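Local coordinates for ABC transporter ATP-binding protein (Leptospira interrogans serovar Copenhageni, PDB 4HZI) that probably binds and hydrolyses ATP as the ATPase subunit of an ABC transporter, one involved in manganese utilization and tolerance in Leptospira, at residues Ser33-Glu38 with Pro192-Met197; Val77-Gly82 with Gly89-Phe94. One frame throughout, in Å; residues are numbered along the deposited sequence.

Interaction 1: Ser33-Glu38 with Pro192-Met197; sequences SLLSLE and PDFLIM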
loop_
_atom_site.group_PDB
_atom_site.type_symbol
_atom_site.label_atom_id
_atom_site.label_comp_id
_atom_site.label_asym_id
_atom_site.label_seq_id
_atom_site.Cartn_x
_atom_site.Cartn_y
_atom_site.Cartn_z
ATOM N N SER A 33 -26.503 21.039 -1.149
ATOM C CA SER A 33 -25.626 20.332 -0.197
ATOM C C SER A 33 -26.036 18.856 -0.230
ATOM O O SER A 33 -27.176 18.536 0.082
ATOM C CB SER A 33 -25.803 20.875 1.207
ATOM O OG SER A 33 -25.054 20.074 2.126
ATOM N N LEU A 34 -25.139 17.964 -0.626
ATOM C CA LEU A 34 -25.513 16.547 -0.821
ATOM C C LEU A 34 -25.160 15.739 0.465
ATOM O O LEU A 34 -25.960 15.009 0.959
ATOM C CB LEU A 34 -24.817 15.961 -2.056
ATOM C CG LEU A 34 -25.276 14.576 -2.495
ATOM C CD1 LEU A 34 -25.151 14.383 -4.021
ATOM C CD2 LEU A 34 -24.454 13.536 -1.759
ATOM N N LEU A 35 -23.945 15.869 0.942
ATOM C CA LEU A 35 -23.522 15.257 2.222
ATOM C C LEU A 35 -23.035 16.357 3.164
ATOM O O LEU A 35 -22.213 17.222 2.794
ATOM C CB LEU A 35 -22.407 14.268 1.997
ATOM C CG LEU A 35 -21.899 13.574 3.277
ATOM C CD1 LEU A 35 -22.987 12.671 3.833
ATOM C CD2 LEU A 35 -20.627 12.796 3.072
ATOM N N SER A 36 -23.528 16.342 4.400
ATOM C CA SER A 36 -23.024 17.290 5.369
ATOM C C SER A 36 -22.862 16.633 6.728
ATOM O O SER A 36 -23.735 15.888 7.153
ATOM C CB SER A 36 -23.882 18.517 5.509
ATOM O OG SER A 36 -25.159 18.223 5.937
ATOM N N LEU A 37 -21.719 16.904 7.331
ATOM C CA LEU A 37 -21.419 16.482 8.700
ATOM C C LEU A 37 -21.161 17.753 9.498
ATOM O O LEU A 37 -20.359 18.604 9.093
ATOM C CB LEU A 37 -20.189 15.622 8.739
ATOM C CG LEU A 37 -20.368 14.168 8.294
ATOM C CD1 LEU A 37 -20.614 14.045 6.791
ATOM C CD2 LEU A 37 -19.183 13.347 8.689
ATOM N N GLU A 38 -21.862 17.886 10.609
ATOM C CA GLU A 38 -21.657 19.021 11.525
ATOM C C GLU A 38 -21.331 18.491 12.941
ATOM O O GLU A 38 -22.191 17.869 13.564
ATOM C CB GLU A 38 -22.937 19.839 11.585
ATOM C CG GLU A 38 -23.308 20.443 10.241
ATOM C CD GLU A 38 -24.530 21.345 10.313
ATOM O OE1 GLU A 38 -25.610 20.883 10.743
ATOM O OE2 GLU A 38 -24.406 22.516 9.921
ATOM N N PRO A 192 -26.455 5.479 -7.551
ATOM C CA PRO A 192 -26.484 6.163 -6.262
ATOM C C PRO A 192 -26.298 7.659 -6.356
ATOM O O PRO A 192 -25.775 8.163 -7.328
ATOM C CB PRO A 192 -25.303 5.539 -5.519
ATOM C CG PRO A 192 -24.330 5.194 -6.603
ATOM C CD PRO A 192 -25.186 4.782 -7.776
ATOM N N ASP A 193 -26.653 8.350 -5.291
ATOM C CA ASP A 193 -26.534 9.811 -5.201
ATOM C C ASP A 193 -25.068 10.206 -5.153
ATOM O O ASP A 193 -24.659 11.224 -5.724
ATOM C CB ASP A 193 -27.235 10.283 -3.924
ATOM C CG ASP A 193 -28.766 10.112 -3.973
ATOM O OD1 ASP A 193 -29.319 10.066 -5.085
ATOM O OD2 ASP A 193 -29.409 10.047 -2.889
ATOM N N PHE A 194 -24.279 9.393 -4.457
ATOM C CA PHE A 194 -22.841 9.578 -4.349
ATOM C C PHE A 194 -22.064 8.269 -4.133
ATOM O O PHE A 194 -22.623 7.233 -3.736
ATOM C CB PHE A 194 -22.446 10.717 -3.397
ATOM C CG PHE A 194 -22.209 10.326 -1.961
ATOM C CD1 PHE A 194 -23.266 10.190 -1.095
ATOM C CD2 PHE A 194 -20.937 10.188 -1.479
ATOM C CE1 PHE A 194 -23.053 9.882 0.242
ATOM C CE2 PHE A 194 -20.699 9.860 -0.146
ATOM C CZ PHE A 194 -21.745 9.691 0.700
ATOM N N LEU A 195 -20.774 8.334 -4.413
ATOM C CA LEU A 195 -19.896 7.187 -4.367
ATOM C C LEU A 195 -18.784 7.391 -3.357
ATOM O O LEU A 195 -18.119 8.432 -3.310
ATOM C CB LEU A 195 -19.270 6.985 -5.741
ATOM C CG LEU A 195 -18.175 5.933 -5.872
ATOM C CD1 LEU A 195 -18.590 4.535 -5.425
ATOM C CD2 LEU A 195 -17.805 5.888 -7.344
ATOM N N ILE A 196 -18.554 6.378 -2.549
ATOM C CA ILE A 196 -17.379 6.377 -1.690
ATOM C C ILE A 196 -16.334 5.408 -2.214
ATOM O O ILE A 196 -16.614 4.227 -2.381
ATOM C CB ILE A 196 -17.727 5.950 -0.251
ATOM C CG1 ILE A 196 -18.782 6.836 0.375
ATOM C CG2 ILE A 196 -16.453 5.955 0.576
ATOM C CD1 ILE A 196 -19.252 6.350 1.761
ATOM N N MET A 197 -15.137 5.901 -2.518
ATOM C CA MET A 197 -14.044 5.043 -2.928
ATOM C C MET A 197 -13.006 4.981 -1.797
ATOM O O MET A 197 -12.255 5.915 -1.552
ATOM C CB MET A 197 -13.398 5.535 -4.206
ATOM C CG MET A 197 -14.336 5.351 -5.388
ATOM S SD MET A 197 -13.563 5.947 -6.865
ATOM C CE MET A 197 -14.263 7.587 -6.828
#
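L34 and L35, two neighbours in sequence, both send their side chains onto the ring of F194. From L34 it is the CD2 methyl that does the work: it sits 3.6 Å from CD1 of F194 and 3.8 Å from CB of F194, close to the root of the ring. L35 meets the far end, its CD2 lying 4.1 Å from CZ of F194. Both methyls come in obliquely, one near the stem of the ring and one at its tip. In each leucine CG is anti to the backbone N (chi1 -171° in L34, 180° in L35), which, with the CB bonds already pointing toward 192-197, carries the methyls to the ring.

Two successive residues can point the same way because the chain carries a classic beta bulge here, L34 and L35 both facing I57 of the adjoining strand 53-58. The contact thus joins the antiparallel beta subdomain of an ABC ATPase to strand 194-198 of its mixed core sheet.

On the backbone side of the ring, the other L34 methyl, CD1, rests 3.6 Å from the backbone O of D193, a van der Waals touch where strand 194-198 is about to begin. The carboxylate of D193 is engaged in a different direction: its OD2 forms a salt bridge with R109. I110 of strand 110-113 also packs on F194.

Interaction 2: Val77-Gly82 with Gly89-Phe94; sequences VNLIYG and GTIRLF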
loop_
_atom_site.group_PDB
_atom_site.type_symbol
_atom_site.label_atom_id
_atom_site.label_comp_id
_atom_site.label_asym_id
_atom_site.label_seq_id
_atom_site.Cartn_x
_atom_site.Cartn_y
_atom_site.Cartn_z
ATOM N N VAL A 77 -16.006 6.342 7.313
ATOM C CA VAL A 77 -16.678 5.730 6.165
ATOM C C VAL A 77 -17.843 4.897 6.699
ATOM O O VAL A 77 -18.967 5.012 6.194
ATOM C CB VAL A 77 -15.712 4.844 5.366
ATOM C CG1 VAL A 77 -16.462 3.985 4.363
ATOM C CG2 VAL A 77 -14.666 5.703 4.647
ATOM N N ASN A 78 -17.561 4.118 7.751
ATOM C CA ASN A 78 -18.607 3.318 8.408
ATOM C C ASN A 78 -19.787 4.133 8.933
ATOM O O ASN A 78 -20.953 3.728 8.809
ATOM C CB ASN A 78 -18.021 2.455 9.527
ATOM C CG ASN A 78 -17.101 1.382 9.010
ATOM O OD1 ASN A 78 -17.133 1.025 7.845
ATOM N ND2 ASN A 78 -16.276 0.858 9.880
ATOM N N LEU A 79 -19.503 5.313 9.461
ATOM C CA LEU A 79 -20.502 6.209 9.946
ATOM C C LEU A 79 -21.273 6.794 8.779
ATOM O O LEU A 79 -22.499 6.817 8.773
ATOM C CB LEU A 79 -19.817 7.261 10.809
ATOM C CG LEU A 79 -20.716 8.113 11.688
ATOM C CD1 LEU A 79 -19.963 8.693 12.866
ATOM C CD2 LEU A 79 -21.356 9.235 10.872
ATOM N N ILE A 80 -20.555 7.245 7.733
ATOM C CA ILE A 80 -21.268 7.735 6.534
ATOM C C ILE A 80 -22.173 6.656 5.874
ATOM O O ILE A 80 -23.247 6.972 5.369
ATOM C CB ILE A 80 -20.255 8.357 5.536
ATOM C CG1 ILE A 80 -19.613 9.597 6.156
ATOM C CG2 ILE A 80 -20.914 8.723 4.212
ATOM C CD1 ILE A 80 -18.390 10.142 5.469
ATOM N N TYR A 81 -21.802 5.380 5.979
ATOM C CA TYR A 81 -22.559 4.297 5.377
ATOM C C TYR A 81 -23.620 3.729 6.323
ATOM O O TYR A 81 -24.264 2.719 6.010
ATOM C CB TYR A 81 -21.596 3.207 4.893
ATOM C CG TYR A 81 -22.147 2.274 3.829
ATOM C CD1 TYR A 81 -22.738 2.765 2.667
ATOM C CD2 TYR A 81 -22.078 0.890 3.987
ATOM C CE1 TYR A 81 -23.253 1.897 1.687
ATOM C CE2 TYR A 81 -22.550 0.031 3.002
ATOM C CZ TYR A 81 -23.143 0.537 1.860
ATOM O OH TYR A 81 -23.641 -0.336 0.902
ATOM N N GLY A 82 -23.815 4.370 7.467
ATOM C CA GLY A 82 -24.866 3.985 8.436
ATOM C C GLY A 82 -24.582 2.714 9.235
ATOM O O GLY A 82 -25.533 2.050 9.721
ATOM N N GLY A 89 -23.502 15.211 17.186
ATOM C CA GLY A 89 -23.407 15.932 15.924
ATOM C C GLY A 89 -24.467 15.469 14.950
ATOM O O GLY A 89 -25.263 14.583 15.254
ATOM N N THR A 90 -24.473 16.064 13.757
ATOM C CA THR A 90 -25.529 15.851 12.814
ATOM C C THR A 90 -24.943 15.514 11.444
ATOM O O THR A 90 -23.980 16.158 11.030
ATOM C CB THR A 90 -26.387 17.120 12.673
ATOM O OG1 THR A 90 -26.927 17.473 13.956
ATOM C CG2 THR A 90 -27.530 16.892 11.714
ATOM N N ILE A 91 -25.524 14.515 10.786
ATOM C CA ILE A 91 -25.099 14.108 9.431
ATOM C C ILE A 91 -26.357 14.031 8.592
ATOM O O ILE A 91 -27.419 13.558 9.062
ATOM C CB ILE A 91 -24.252 12.825 9.464
ATOM C CG1 ILE A 91 -23.981 12.338 8.024
ATOM C CG2 ILE A 91 -24.915 11.742 10.309
ATOM C CD1 ILE A 91 -22.913 11.286 7.945
ATOM N N ARG A 92 -26.279 14.569 7.367
ATOM C CA ARG A 92 -27.432 14.635 6.504
ATOM C C ARG A 92 -27.048 14.216 5.095
ATOM O O ARG A 92 -25.924 14.493 4.637
ATOM C CB ARG A 92 -27.951 16.064 6.405
ATOM C CG ARG A 92 -28.490 16.680 7.668
ATOM C CD ARG A 92 -28.793 18.155 7.434
ATOM N NE ARG A 92 -28.967 18.844 8.702
ATOM C CZ ARG A 92 -30.122 19.003 9.340
ATOM N NH1 ARG A 92 -31.268 18.534 8.833
ATOM N NH2 ARG A 92 -30.134 19.654 10.501
ATOM N N LEU A 93 -27.991 13.556 4.448
ATOM C CA LEU A 93 -27.995 13.347 3.024
ATOM C C LEU A 93 -29.052 14.286 2.477
ATOM O O LEU A 93 -30.244 14.221 2.840
ATOM C CB LEU A 93 -28.253 11.858 2.722
ATOM C CG LEU A 93 -28.263 11.461 1.248
ATOM C CD1 LEU A 93 -26.884 11.710 0.632
ATOM C CD2 LEU A 93 -28.680 10.006 1.128
ATOM N N PHE A 94 -28.610 15.215 1.642
ATOM C CA PHE A 94 -29.454 16.347 1.223
ATOM C C PHE A 94 -30.056 16.980 2.480
ATOM O O PHE A 94 -29.328 17.276 3.426
ATOM C CB PHE A 94 -30.490 15.904 0.153
ATOM C CG PHE A 94 -29.863 15.446 -1.160
ATOM C CD1 PHE A 94 -29.237 16.356 -2.012
ATOM C CD2 PHE A 94 -29.905 14.108 -1.539
ATOM C CE1 PHE A 94 -28.657 15.927 -3.200
ATOM C CE2 PHE A 94 -29.327 13.677 -2.723
ATOM C CZ PHE A 94 -28.702 14.589 -3.553
#
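I91 meets the helix end chiefly with its CD1 methyl, which touches two consecutive residues there. CD2 of L79 lies 3.9 Å from CD1 of I91, and CG1 of I80 is 4.1 Å from the same methyl. The two approaches differ: the side chains of L79 and I91 run alongside in opposing senses, whereas that of I80 lies roughly perpendicular to I91. I91 gets there by stretching out fully, with CG1 anti to the backbone N (chi1 173°) and CD1 continuing the extended line (chi2 167°). All three residues are buried, and the contact across the segments is purely apolar.

Backbone bonds close the helix end in a Schellman motif: the residue after G82 bonds through its N to O of N78 and, inside that bond, N of G82 reaches O of L79 at 3.1 Å, with G82, at positive phi, as the C' residue. Y81 N still reaches V77 O at 2.9 Å.

Helix 73-80, which follows the probable Walker A loop, is packed between two sheets. I80 also lies on F194 and I196 of strand 194-198 and on L228 of strand 227-231, while L79 and I91 both touch I40 of strand 36-42.

In the fold
Both interactions are buried and apolar, and their centres lie about 8 Å apart. They share the antiparallel sheet, in which strands 36-42 and 90-93 are neighbours: L34 O to F94 N and E38 N to T90 O are probable backbone hydrogen bonds that tie 33-38 to 89-94. From that sheet each contact reaches a different element, interaction 1 the core strand 194-198 and interaction 2 the C-terminal end of helix 73-80. Their chemistry differs accordingly. Interaction 1 sets two leucines against one aromatic ring and runs out to the partly exposed D193; interaction 2 is smaller, entirely aliphatic, and made between three buried residues.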